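Local coordinates for penaeus monodon metallodensovirus major capsid protein (Penaeus monodon metallodensovirus, PDB 6WH7) that forms the 60-subunit icosahedral capsid of a shrimp densovirus, the protein shell that probably encloses the viral genome, at residues 176-181 with 186-191; 70-75 with 79-84; 104-109 with 232-237. All coordinates share one frame; numbering follows the deposited sequence.

Overall arrangement
The chain is consistent with the jelly-roll fold of parvovirus capsid proteins, in which two antiparallel sheets face each other. Interaction 2 (70-75 with 79-84) comes first along the chain. It lies at the corner where strand 59-75 of one sheet leads to strand 79-83 of the other. Interaction 3 (104-109 with 232-237) opens next and closes last, so interaction 1 (176-181 with 186-191) is nested within it in sequence. Interactions 1 and 2 touch, with centres about 8 Å apart, because strands 189-191 and 79-83 are neighbours. Together they tie that corner to the border strand 189-191. Interaction 3, centred about 20 Å from interaction 1, joins connecting loops beside a subunit interface.

Interaction 1 of 3, residues 176-181 with 186-191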
ATOM      1  N   THR A 176      57.179 -82.919 -55.278  1.00 25.79           N
ATOM      2  CA  THR A 176      56.031 -82.889 -54.393  1.00 25.79           C
ATOM      3  C   THR A 176      54.745 -83.068 -55.187  1.00 25.79           C
ATOM      4  O   THR A 176      54.660 -82.705 -56.361  1.00 25.79           O
ATOM      5  CB  THR A 176      56.000 -81.566 -53.626  1.00 25.75           C
ATOM      6  OG1 THR A 176      57.186 -81.447 -52.835  1.00 25.75           O
ATOM      7  CG2 THR A 176      54.792 -81.474 -52.718  1.00 25.75           C
ATOM      8  N   VAL A 177      53.742 -83.654 -54.540  1.00 22.49           N
ATOM      9  CA  VAL A 177      52.397 -83.697 -55.079  1.00 22.49           C
ATOM     10  C   VAL A 177      51.440 -83.296 -53.962  1.00 22.49           C
ATOM     11  O   VAL A 177      51.807 -83.248 -52.791  1.00 22.49           O
ATOM     12  CB  VAL A 177      52.045 -85.081 -55.659  1.00 22.47           C
ATOM     13  CG1 VAL A 177      51.781 -86.085 -54.555  1.00 22.47           C
ATOM     14  CG2 VAL A 177      50.904 -84.971 -56.633  1.00 22.47           C
ATOM     15  N   TRP A 178      50.198 -82.997 -54.342  1.00 20.33           N
ATOM     16  CA  TRP A 178      49.184 -82.456 -53.439  1.00 20.33           C
ATOM     17  C   TRP A 178      48.017 -83.426 -53.329  1.00 20.33           C
ATOM     18  O   TRP A 178      47.011 -83.276 -54.033  1.00 20.33           O
ATOM     19  CB  TRP A 178      48.692 -81.096 -53.919  1.00 18.07           C
ATOM     20  CG  TRP A 178      49.679 -80.012 -53.758  1.00 18.07           C
ATOM     21  CD1 TRP A 178      50.888 -80.096 -53.157  1.00 18.07           C
ATOM     22  CD2 TRP A 178      49.540 -78.664 -54.195  1.00 18.07           C
ATOM     23  NE1 TRP A 178      51.517 -78.885 -53.187  1.00 18.07           N
ATOM     24  CE2 TRP A 178      50.707 -77.985 -53.823  1.00 18.07           C
ATOM     25  CE3 TRP A 178      48.541 -77.964 -54.869  1.00 18.07           C
ATOM     26  CZ2 TRP A 178      50.904 -76.642 -54.100  1.00 18.07           C
ATOM     27  CZ3 TRP A 178      48.738 -76.639 -55.142  1.00 18.07           C
ATOM     28  CH2 TRP A 178      49.908 -75.989 -54.757  1.00 18.07           C
ATOM     29  N   PRO A 179      48.115 -84.432 -52.464  1.00 20.65           N
ATOM     30  CA  PRO A 179      46.993 -85.352 -52.284  1.00 20.65           C
ATOM     31  C   PRO A 179      45.771 -84.617 -51.767  1.00 20.65           C
ATOM     32  O   PRO A 179      45.864 -83.767 -50.883  1.00 20.65           O
ATOM     33  CB  PRO A 179      47.524 -86.349 -51.253  1.00 20.73           C
ATOM     34  CG  PRO A 179      48.984 -86.277 -51.391  1.00 20.73           C
ATOM     35  CD  PRO A 179      49.280 -84.848 -51.673  1.00 20.73           C
ATOM     36  N   VAL A 180      44.610 -84.946 -52.333  1.00 20.98           N
ATOM     37  CA  VAL A 180      43.398 -84.286 -51.883  1.00 20.98           C
ATOM     38  C   VAL A 180      42.984 -84.826 -50.527  1.00 20.98           C
ATOM     39  O   VAL A 180      42.232 -84.169 -49.803  1.00 20.98           O
ATOM     40  CB  VAL A 180      42.267 -84.454 -52.914  1.00 21.34           C
ATOM     41  CG1 VAL A 180      41.643 -85.824 -52.812  1.00 21.34           C
ATOM     42  CG2 VAL A 180      41.251 -83.382 -52.771  1.00 21.34           C
ATOM     43  N   SER A 181      43.474 -86.009 -50.158  1.00 21.76           N
ATOM     44  CA  SER A 181      43.209 -86.599 -48.857  1.00 21.76           C
ATOM     45  C   SER A 181      44.071 -86.003 -47.763  1.00 21.76           C
ATOM     46  O   SER A 181      43.831 -86.273 -46.585  1.00 21.76           O
ATOM     47  CB  SER A 181      43.440 -88.103 -48.908  1.00 23.66           C
ATOM     48  OG  SER A 181      44.800 -88.389 -49.167  1.00 23.66           O
ATOM     49  N   LEU A 186      48.176 -78.984 -43.438  1.00 17.77           N
ATOM     50  CA  LEU A 186      48.492 -78.115 -44.560  1.00 17.77           C
ATOM     51  C   LEU A 186      49.902 -78.482 -44.978  1.00 17.77           C
ATOM     52  O   LEU A 186      50.890 -77.982 -44.445  1.00 17.77           O
ATOM     53  CB  LEU A 186      48.374 -76.665 -44.122  1.00 15.42           C
ATOM     54  CG  LEU A 186      47.000 -76.297 -43.567  1.00 15.42           C
ATOM     55  CD1 LEU A 186      47.046 -74.974 -42.854  1.00 15.42           C
ATOM     56  CD2 LEU A 186      45.985 -76.243 -44.672  1.00 15.42           C
ATOM     57  N   ASP A 187      49.982 -79.381 -45.950  1.00 18.64           N
ATOM     58  CA  ASP A 187      51.238 -79.842 -46.507  1.00 18.64           C
ATOM     59  C   ASP A 187      51.490 -79.382 -47.929  1.00 18.64           C
ATOM     60  O   ASP A 187      52.507 -79.768 -48.507  1.00 18.64           O
ATOM     61  CB  ASP A 187      51.320 -81.365 -46.429  1.00 20.46           C
ATOM     62  CG  ASP A 187      50.163 -82.034 -47.099  1.00 20.46           C
ATOM     63  OD1 ASP A 187      49.191 -81.336 -47.444  1.00 20.46           O
ATOM     64  OD2 ASP A 187      50.224 -83.264 -47.292  1.00 20.46           O
ATOM     65  N   TYR A 188      50.595 -78.608 -48.532  1.00 17.80           N
ATOM     66  CA  TYR A 188      50.769 -78.292 -49.941  1.00 17.80           C
ATOM     67  C   TYR A 188      51.840 -77.225 -50.044  1.00 17.80           C
ATOM     68  O   TYR A 188      51.635 -76.087 -49.620  1.00 17.80           O
ATOM     69  CB  TYR A 188      49.467 -77.807 -50.568  1.00 18.04           C
ATOM     70  CG  TYR A 188      48.339 -78.801 -50.554  1.00 18.04           C
ATOM     71  CD1 TYR A 188      48.583 -80.158 -50.571  1.00 18.04           C
ATOM     72  CD2 TYR A 188      47.027 -78.377 -50.603  1.00 18.04           C
ATOM     73  CE1 TYR A 188      47.554 -81.059 -50.576  1.00 18.04           C
ATOM     74  CE2 TYR A 188      45.992 -79.273 -50.616  1.00 18.04           C
ATOM     75  CZ  TYR A 188      46.261 -80.611 -50.604  1.00 18.04           C
ATOM     76  OH  TYR A 188      45.230 -81.510 -50.622  1.00 18.04           O
ATOM     77  N   VAL A 189      52.967 -77.573 -50.651  1.00 19.32           N
ATOM     78  CA  VAL A 189      54.124 -76.697 -50.716  1.00 19.32           C
ATOM     79  C   VAL A 189      54.297 -76.241 -52.151  1.00 19.32           C
ATOM     80  O   VAL A 189      54.247 -77.050 -53.083  1.00 19.32           O
ATOM     81  CB  VAL A 189      55.399 -77.382 -50.190  1.00 19.96           C
ATOM     82  CG1 VAL A 189      55.287 -77.644 -48.728  1.00 19.96           C
ATOM     83  CG2 VAL A 189      55.611 -78.679 -50.877  1.00 19.96           C
ATOM     84  N   ALA A 190      54.471 -74.943 -52.325  1.00 20.86           N
ATOM     85  CA  ALA A 190      54.775 -74.358 -53.614  1.00 20.86           C
ATOM     86  C   ALA A 190      56.090 -73.616 -53.508  1.00 20.86           C
ATOM     87  O   ALA A 190      56.329 -72.901 -52.535  1.00 20.86           O
ATOM     88  CB  ALA A 190      53.682 -73.409 -54.056  1.00 19.50           C
ATOM     89  N   SER A 191      56.942 -73.794 -54.499  1.00 25.85           N
ATOM     90  CA  SER A 191      58.199 -73.070 -54.579  1.00 25.85           C
ATOM     91  C   SER A 191      58.024 -71.971 -55.612  1.00 25.85           C
ATOM     92  O   SER A 191      57.935 -72.247 -56.811  1.00 25.85           O
ATOM     93  CB  SER A 191      59.347 -74.003 -54.948  1.00 27.78           C
ATOM     94  OG  SER A 191      60.569 -73.295 -55.033  1.00 27.78           O
TER
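Tyr188 lies against Trp178, and the two rings form an offset stack. Their planes meet at 28°, and the phenol ring overlaps the five-membered part of the indole. Tyr188 CB starts the contact. It sits over the indole face, 3.5 Å from the five-membered ring centroid, which makes a CH-pi contact. Tyr188 CD1 comes next and reaches Trp178 CG at 3.4 Å. Further out, Tyr188 CE1 lies 3.5 Å from Trp178 CB, and that methylene in turn covers the face of the phenol ring as a second CH-pi contact. The side of Pro179 adds its CD, 4.3 Å from Tyr188 CE1. The tip, Tyr188 OH, donates to Pro179 O, which lies at the edge of the phenol ring in its plane. The modelled separation is very short, so its exact value is doubtful at this resolution.

Trp178 has CG anti to its carbonyl carbon (chi1 -71°), and this swings the indole over Tyr188 and on toward Val189. NE1 donates to Val189 O at 3.3 Å. The bond is bent, 139° at the hydrogen, and the donor stands above the carbonyl plane. Beyond it, Trp178 CZ2 meets Ala190 CB near the indole plane, at 4.3 Å. On the indole nitrogen side, Thr176 CG2 packs on Val189 CG2, the two side chains crossing at about a right angle.

Ile341 and Ile344 of strand 340-345 also pack on Trp178. Tyr188 and Ala190 make backbone bonds to Val82 and Met80, so the contact joins strand 169-179 to the border of the sheet that holds 79-83. The contact combines aromatic stacking with two polar bonds: each aromatic spends its single polar group on a main-chain carbonyl of the other segment. That would probably limit how the stacked rings can turn, although the tyrosine bond length is uncertain.

Interaction 2 of 3, residues 70-75 with 79-84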
ATOM      1  N   VAL A  70      47.988 -79.092 -37.271  1.00 15.76           N
ATOM      2  CA  VAL A  70      48.809 -78.978 -38.465  1.00 15.76           C
ATOM      3  C   VAL A  70      50.265 -78.959 -38.040  1.00 15.76           C
ATOM      4  O   VAL A  70      50.638 -78.215 -37.130  1.00 15.76           O
ATOM      5  CB  VAL A  70      48.460 -77.717 -39.270  1.00 15.29           C
ATOM      6  CG1 VAL A  70      49.357 -77.605 -40.473  1.00 15.29           C
ATOM      7  CG2 VAL A  70      47.013 -77.741 -39.682  1.00 15.29           C
ATOM      8  N   ASN A  71      51.080 -79.779 -38.691  1.00 18.04           N
ATOM      9  CA  ASN A  71      52.526 -79.791 -38.504  1.00 18.04           C
ATOM     10  C   ASN A  71      53.177 -79.437 -39.828  1.00 18.04           C
ATOM     11  O   ASN A  71      53.118 -80.218 -40.781  1.00 18.04           O
ATOM     12  CB  ASN A  71      53.005 -81.151 -38.012  1.00 20.61           C
ATOM     13  CG  ASN A  71      52.744 -81.359 -36.552  1.00 20.61           C
ATOM     14  OD1 ASN A  71      52.792 -80.425 -35.767  1.00 20.61           O
ATOM     15  ND2 ASN A  71      52.417 -82.582 -36.183  1.00 20.61           N
ATOM     16  N   ILE A  72      53.804 -78.272 -39.886  1.00 20.00           N
ATOM     17  CA  ILE A  72      54.514 -77.823 -41.072  1.00 20.00           C
ATOM     18  C   ILE A  72      55.994 -78.068 -40.851  1.00 20.00           C
ATOM     19  O   ILE A  72      56.594 -77.497 -39.936  1.00 20.00           O
ATOM     20  CB  ILE A  72      54.234 -76.344 -41.364  1.00 17.95           C
ATOM     21  CG1 ILE A  72      52.768 -76.167 -41.727  1.00 17.95           C
ATOM     22  CG2 ILE A  72      55.113 -75.853 -42.485  1.00 17.95           C
ATOM     23  CD1 ILE A  72      52.367 -74.754 -41.821  1.00 17.95           C
ATOM     24  N   ARG A  73      56.586 -78.918 -41.680  1.00 23.29           N
ATOM     25  CA  ARG A  73      57.976 -79.290 -41.499  1.00 23.29           C
ATOM     26  C   ARG A  73      58.707 -79.303 -42.828  1.00 23.29           C
ATOM     27  O   ARG A  73      58.119 -79.559 -43.881  1.00 23.29           O
ATOM     28  CB  ARG A  73      58.114 -80.655 -40.840  1.00 27.74           C
ATOM     29  CG  ARG A  73      57.710 -80.675 -39.402  1.00 27.74           C
ATOM     30  CD  ARG A  73      58.015 -82.018 -38.834  1.00 27.74           C
ATOM     31  NE  ARG A  73      59.430 -82.310 -39.013  1.00 27.74           N
ATOM     32  CZ  ARG A  73      60.392 -81.843 -38.231  1.00 27.74           C
ATOM     33  NH1 ARG A  73      60.097 -81.055 -37.211  1.00 27.74           N
ATOM     34  NH2 ARG A  73      61.651 -82.158 -38.475  1.00 27.74           N
ATOM     35  N   GLY A  74      60.008 -79.034 -42.760  1.00 24.07           N
ATOM     36  CA  GLY A  74      60.847 -79.079 -43.937  1.00 24.07           C
ATOM     37  C   GLY A  74      60.581 -77.994 -44.945  1.00 24.07           C
ATOM     38  O   GLY A  74      60.897 -78.166 -46.122  1.00 24.07           O
ATOM     39  N   LEU A  75      60.019 -76.872 -44.517  1.00 22.42           N
ATOM     40  CA  LEU A  75      59.661 -75.790 -45.423  1.00 22.42           C
ATOM     41  C   LEU A  75      60.825 -74.809 -45.457  1.00 22.42           C
ATOM     42  O   LEU A  75      61.130 -74.169 -44.448  1.00 22.42           O
ATOM     43  CB  LEU A  75      58.379 -75.109 -44.957  1.00 19.79           C
ATOM     44  CG  LEU A  75      57.704 -74.110 -45.887  1.00 19.79           C
ATOM     45  CD1 LEU A  75      57.075 -74.863 -47.024  1.00 19.79           C
ATOM     46  CD2 LEU A  75      56.680 -73.268 -45.165  1.00 19.79           C
ATOM     47  N   GLU A  79      60.104 -71.891 -50.471  1.00 21.04           N
ATOM     48  CA  GLU A  79      58.826 -72.564 -50.605  1.00 21.04           C
ATOM     49  C   GLU A  79      57.835 -72.077 -49.551  1.00 21.04           C
ATOM     50  O   GLU A  79      58.211 -71.564 -48.497  1.00 21.04           O
ATOM     51  CB  GLU A  79      59.038 -74.072 -50.525  1.00 23.29           C
ATOM     52  CG  GLU A  79      59.677 -74.516 -49.247  1.00 23.29           C
ATOM     53  CD  GLU A  79      60.123 -75.962 -49.277  1.00 23.29           C
ATOM     54  OE1 GLU A  79      59.708 -76.696 -50.187  1.00 23.29           O
ATOM     55  OE2 GLU A  79      60.880 -76.375 -48.378  1.00 23.29           O
ATOM     56  N   MET A  80      56.549 -72.225 -49.861  1.00 18.28           N
ATOM     57  CA  MET A  80      55.481 -71.768 -48.984  1.00 18.28           C
ATOM     58  C   MET A  80      54.409 -72.843 -48.894  1.00 18.28           C
ATOM     59  O   MET A  80      54.264 -73.675 -49.787  1.00 18.28           O
ATOM     60  CB  MET A  80      54.854 -70.474 -49.498  1.00 18.99           C
ATOM     61  CG  MET A  80      53.963 -70.703 -50.687  1.00 18.99           C
ATOM     62  SD  MET A  80      53.593 -69.244 -51.640  1.00 18.99           S
ATOM     63  CE  MET A  80      54.941 -69.316 -52.789  1.00 18.99           C
ATOM     64  N   ILE A  81      53.657 -72.819 -47.803  1.00 15.83           N
ATOM     65  CA  ILE A  81      52.480 -73.664 -47.650  1.00 15.83           C
ATOM     66  C   ILE A  81      51.292 -72.952 -48.267  1.00 15.83           C
ATOM     67  O   ILE A  81      51.042 -71.780 -47.982  1.00 15.83           O
ATOM     68  CB  ILE A  81      52.209 -73.989 -46.174  1.00 16.30           C
ATOM     69  CG1 ILE A  81      53.325 -74.840 -45.596  1.00 16.30           C
ATOM     70  CG2 ILE A  81      50.898 -74.718 -46.029  1.00 16.30           C
ATOM     71  CD1 ILE A  81      53.420 -76.169 -46.240  1.00 16.30           C
ATOM     72  N   VAL A  82      50.558 -73.659 -49.108  1.00 14.97           N
ATOM     73  CA  VAL A  82      49.394 -73.115 -49.789  1.00 14.97           C
ATOM     74  C   VAL A  82      48.167 -73.523 -48.994  1.00 14.97           C
ATOM     75  O   VAL A  82      47.886 -74.716 -48.851  1.00 14.97           O
ATOM     76  CB  VAL A  82      49.314 -73.623 -51.233  1.00 14.99           C
ATOM     77  CG1 VAL A  82      48.104 -73.059 -51.924  1.00 14.99           C
ATOM     78  CG2 VAL A  82      50.578 -73.268 -51.968  1.00 14.99           C
ATOM     79  N   ILE A  83      47.447 -72.547 -48.459  1.00 13.51           N
ATOM     80  CA  ILE A  83      46.260 -72.859 -47.673  1.00 13.51           C
ATOM     81  C   ILE A  83      45.123 -73.075 -48.660  1.00 13.51           C
ATOM     82  O   ILE A  83      44.657 -72.109 -49.276  1.00 13.51           O
ATOM     83  CB  ILE A  83      45.921 -71.739 -46.682  1.00 12.94           C
ATOM     84  CG1 ILE A  83      47.161 -71.314 -45.902  1.00 12.94           C
ATOM     85  CG2 ILE A  83      44.852 -72.191 -45.726  1.00 12.94           C
ATOM     86  CD1 ILE A  83      47.817 -72.408 -45.188  1.00 12.94           C
ATOM     87  N   PRO A  84      44.632 -74.289 -48.834  1.00 13.21           N
ATOM     88  CA  PRO A  84      43.553 -74.537 -49.795  1.00 13.21           C
ATOM     89  C   PRO A  84      42.210 -74.075 -49.245  1.00 13.21           C
ATOM     90  O   PRO A  84      41.227 -74.813 -49.256  1.00 13.21           O
ATOM     91  CB  PRO A  84      43.604 -76.053 -49.975  1.00 13.79           C
ATOM     92  CG  PRO A  84      44.072 -76.538 -48.681  1.00 13.79           C
ATOM     93  CD  PRO A  84      45.008 -75.518 -48.125  1.00 13.79           C
TER
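Ile72, Leu75 and Ile81 make the apolar part of this contact. Ile81 CG1 touches two neighbours, Ile72 CG2 and Leu75 CD2, each at 3.7 Å. Ile72 and Ile81 run past each other in opposite directions, so their branches meet alongside. Leu75 CG is anti to the backbone N (chi1 -170°), which carries both methyls over the start of strand 79-83. There CD2 takes the isoleucine, while CD1 rests on the aliphatic part of Glu79, 3.4 Å from its CG.

The polar part belongs to Glu79, whose chain is extended beyond CG and runs back along Leu75. Its carboxylate lies beside the turn. OE2 accepts a hydrogen bond from the backbone N of Thr76, and OE1 forms a salt bridge with Lys173. Gly74 O also lies 2.9 Å from Glu79 OE2, two acceptors with no bond between them. The lysine and the Thr76 N-H would probably offset that nearby carbonyl oxygen.

No hydrogen bond joins the two segments directly. Each strand bonds to others instead: Ile72 pairs with Ala289 through the backbone, and Ile81 with Leu273. The chain turns the corner at Gly74, which has a positive phi of 69°. Arg279 of a neighbouring subunit packs on Arg73 just before that corner.

The chain passes here from one antiparallel sheet to another. Strand 59-75 lies in the sheet with 287-302, and 79-83 in the one with 270-274. Such a corner, with apolar side chains closing between the layers, is consistent with the first two core strands of the viral jelly roll.

Interaction 3 of 3, residues 104-109 with 232-237; sequences NVHHKN and SDYGNA
The His106 imidazole meets Tyr234 at its edge: the phenol oxygen lies near the imidazole plane, on the ND1 side. Across the two segments the meeting is by edge, with no stacking of one ring on the other. His106 CE1 comes close to the same oxygen, at 3.4 Å, and approaches the phenol ring obliquely. Asn104 CG also lies in the imidazole plane, at another part of the edge. The Tyr234 ring has its own aromatic neighbour in Tyr110, with the two rings edge-to-face.

One polar bond joins the segments. His106 ND1 donates to Tyr234 OH at 3.3 Å, but it is weak, with only 122° at the hydrogen. The stronger partner of the phenol is Glu93, whose OE1 is hydrogen-bonded to Tyr234 OH. Tyr234 CG stands between its backbone N and carbonyl carbon (chi1 57°), and from there the ring reaches across to the histidine.

Both segments belong to loop regions that link core strands of what is consistent with a viral jelly roll. Segment 104-109 leads into helix 108-113. The loop of 232-237 follows strand 229-230. An Asx turn shapes the first segment: Asn104 OD1 accepts from His106 N at 2.9 Å, with the donor in the carbonyl plane. That bond helps hold the backbone from which the imidazole projects. The next residue, His107, is the N-cap of the helix. Its ND1 accepts from Asn109 N at 3.0 Å, the donor tilted slightly from the ring plane.

Segment 104-109 also borders a neighbouring subunit, a different one from that which packs on Arg73. Asn312 of that subunit bonds to Asn104 OD1, and Trp304 of that subunit makes a cation-pi contact with Lys108.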
ATOM      1  N   ASN A 104      34.856 -92.467 -46.056  1.00 26.56           N
ATOM      2  CA  ASN A 104      34.014 -91.290 -46.226  1.00 26.56           C
ATOM      3  C   ASN A 104      34.319 -90.319 -45.095  1.00 26.56           C
ATOM      4  O   ASN A 104      33.970 -90.562 -43.939  1.00 26.56           O
ATOM      5  CB  ASN A 104      32.544 -91.703 -46.217  1.00 25.65           C
ATOM      6  CG  ASN A 104      31.601 -90.556 -46.515  1.00 25.65           C
ATOM      7  OD1 ASN A 104      31.953 -89.390 -46.382  1.00 25.65           O
ATOM      8  ND2 ASN A 104      30.380 -90.889 -46.907  1.00 25.65           N
ATOM      9  N   VAL A 105      34.931 -89.190 -45.444  1.00 22.61           N
ATOM     10  CA  VAL A 105      35.323 -88.175 -44.481  1.00 22.61           C
ATOM     11  C   VAL A 105      34.364 -87.007 -44.445  1.00 22.61           C
ATOM     12  O   VAL A 105      34.629 -86.021 -43.751  1.00 22.61           O
ATOM     13  CB  VAL A 105      36.759 -87.707 -44.750  1.00 22.80           C
ATOM     14  CG1 VAL A 105      37.704 -88.807 -44.390  1.00 22.80           C
ATOM     15  CG2 VAL A 105      36.927 -87.390 -46.203  1.00 22.80           C
ATOM     16  N   HIS A 106      33.278 -87.070 -45.198  1.00 21.12           N
ATOM     17  CA  HIS A 106      32.312 -85.989 -45.216  1.00 21.12           C
ATOM     18  C   HIS A 106      31.614 -85.879 -43.873  1.00 21.12           C
ATOM     19  O   HIS A 106      31.351 -86.879 -43.206  1.00 21.12           O
ATOM     20  CB  HIS A 106      31.297 -86.230 -46.322  1.00 23.03           C
ATOM     21  CG  HIS A 106      31.909 -86.293 -47.683  1.00 23.03           C
ATOM     22  ND1 HIS A 106      32.263 -85.166 -48.390  1.00 23.03           N
ATOM     23  CD2 HIS A 106      32.287 -87.348 -48.440  1.00 23.03           C
ATOM     24  CE1 HIS A 106      32.795 -85.526 -49.544  1.00 23.03           C
ATOM     25  NE2 HIS A 106      32.827 -86.844 -49.596  1.00 23.03           N
ATOM     26  N   HIS A 107      31.330 -84.651 -43.470  1.00 18.43           N
ATOM     27  CA  HIS A 107      30.572 -84.436 -42.254  1.00 18.43           C
ATOM     28  C   HIS A 107      29.122 -84.820 -42.499  1.00 18.43           C
ATOM     29  O   HIS A 107      28.619 -84.737 -43.620  1.00 18.43           O
ATOM     30  CB  HIS A 107      30.688 -82.980 -41.820  1.00 16.24           C
ATOM     31  CG  HIS A 107      30.213 -82.722 -40.429  1.00 16.24           C
ATOM     32  ND1 HIS A 107      28.886 -82.543 -40.117  1.00 16.24           N
ATOM     33  CD2 HIS A 107      30.893 -82.600 -39.268  1.00 16.24           C
ATOM     34  CE1 HIS A 107      28.766 -82.330 -38.821  1.00 16.24           C
ATOM     35  NE2 HIS A 107      29.969 -82.359 -38.283  1.00 16.24           N
ATOM     36  N   LYS A 108      28.446 -85.268 -41.445  1.00 17.34           N
ATOM     37  CA  LYS A 108      27.095 -85.768 -41.643  1.00 17.34           C
ATOM     38  C   LYS A 108      26.096 -84.656 -41.906  1.00 17.34           C
ATOM     39  O   LYS A 108      25.065 -84.910 -42.529  1.00 17.34           O
ATOM     40  CB  LYS A 108      26.642 -86.595 -40.450  1.00 17.61           C
ATOM     41  CG  LYS A 108      27.400 -87.872 -40.301  1.00 17.61           C
ATOM     42  CD  LYS A 108      26.796 -88.750 -39.263  1.00 17.61           C
ATOM     43  CE  LYS A 108      25.486 -89.291 -39.762  1.00 17.61           C
ATOM     44  NZ  LYS A 108      25.666 -90.161 -40.943  1.00 17.61           N
ATOM     45  N   ASN A 109      26.368 -83.436 -41.448  1.00 16.34           N
ATOM     46  CA  ASN A 109      25.495 -82.328 -41.805  1.00 16.34           C
ATOM     47  C   ASN A 109      25.519 -82.060 -43.293  1.00 16.34           C
ATOM     48  O   ASN A 109      24.541 -81.551 -43.842  1.00 16.34           O
ATOM     49  CB  ASN A 109      25.877 -81.063 -41.050  1.00 15.84           C
ATOM     50  CG  ASN A 109      25.372 -81.064 -39.647  1.00 15.84           C
ATOM     51  OD1 ASN A 109      24.427 -81.768 -39.322  1.00 15.84           O
ATOM     52  ND2 ASN A 109      25.979 -80.256 -38.803  1.00 15.84           N
ATOM     53  N   SER A 232      23.347 -79.991 -55.713  1.00 16.24           N
ATOM     54  CA  SER A 232      24.186 -81.173 -55.808  1.00 16.24           C
ATOM     55  C   SER A 232      25.374 -81.024 -54.871  1.00 16.24           C
ATOM     56  O   SER A 232      25.511 -80.027 -54.161  1.00 16.24           O
ATOM     57  CB  SER A 232      24.649 -81.399 -57.249  1.00 18.00           C
ATOM     58  OG  SER A 232      25.485 -82.537 -57.337  1.00 18.00           O
ATOM     59  N   ASP A 233      26.244 -82.029 -54.870  1.00 16.91           N
ATOM     60  CA  ASP A 233      27.427 -81.978 -54.032  1.00 16.91           C
ATOM     61  C   ASP A 233      28.493 -81.095 -54.661  1.00 16.91           C
ATOM     62  O   ASP A 233      28.542 -80.919 -55.879  1.00 16.91           O
ATOM     63  CB  ASP A 233      27.985 -83.377 -53.775  1.00 19.69           C
ATOM     64  CG  ASP A 233      28.392 -84.088 -55.040  1.00 19.69           C
ATOM     65  OD1 ASP A 233      28.097 -83.585 -56.145  1.00 19.69           O
ATOM     66  OD2 ASP A 233      29.023 -85.159 -54.931  1.00 19.69           O
ATOM     67  N   TYR A 234      29.349 -80.524 -53.811  1.00 16.69           N
ATOM     68  CA  TYR A 234      30.382 -79.630 -54.319  1.00 16.69           C
ATOM     69  C   TYR A 234      31.385 -80.381 -55.181  1.00 16.69           C
ATOM     70  O   TYR A 234      31.732 -79.920 -56.271  1.00 16.69           O
ATOM     71  CB  TYR A 234      31.060 -78.884 -53.169  1.00 17.35           C
ATOM     72  CG  TYR A 234      31.684 -79.760 -52.121  1.00 17.35           C
ATOM     73  CD1 TYR A 234      32.993 -80.186 -52.232  1.00 17.35           C
ATOM     74  CD2 TYR A 234      30.971 -80.141 -51.010  1.00 17.35           C
ATOM     75  CE1 TYR A 234      33.556 -80.984 -51.279  1.00 17.35           C
ATOM     76  CE2 TYR A 234      31.521 -80.943 -50.058  1.00 17.35           C
ATOM     77  CZ  TYR A 234      32.816 -81.355 -50.187  1.00 17.35           C
ATOM     78  OH  TYR A 234      33.372 -82.155 -49.221  1.00 17.35           O
ATOM     79  N   GLY A 235      31.842 -81.546 -54.734  1.00 17.41           N
ATOM     80  CA  GLY A 235      32.614 -82.401 -55.611  1.00 17.41           C
ATOM     81  C   GLY A 235      33.928 -81.814 -56.074  1.00 17.41           C
ATOM     82  O   GLY A 235      34.106 -81.587 -57.272  1.00 17.41           O
ATOM     83  N   ASN A 236      34.822 -81.521 -55.133  1.00 16.38           N
ATOM     84  CA  ASN A 236      36.109 -80.853 -55.373  1.00 16.38           C
ATOM     85  C   ASN A 236      35.944 -79.619 -56.257  1.00 16.38           C
ATOM     86  O   ASN A 236      36.660 -79.402 -57.231  1.00 16.38           O
ATOM     87  CB  ASN A 236      37.196 -81.822 -55.890  1.00 17.47           C
ATOM     88  CG  ASN A 236      36.921 -82.418 -57.261  1.00 17.47           C
ATOM     89  OD1 ASN A 236      36.439 -81.763 -58.172  1.00 17.47           O
ATOM     90  ND2 ASN A 236      37.267 -83.685 -57.408  1.00 17.47           N
ATOM     91  N   ALA A 237      35.008 -78.778 -55.854  1.00 15.26           N
ATOM     92  CA  ALA A 237      34.829 -77.443 -56.387  1.00 15.26           C
ATOM     93  C   ALA A 237      35.436 -76.431 -55.432  1.00 15.26           C
ATOM     94  O   ALA A 237      35.478 -76.646 -54.220  1.00 15.26           O
ATOM     95  CB  ALA A 237      33.348 -77.132 -56.589  1.00 14.60           C
TER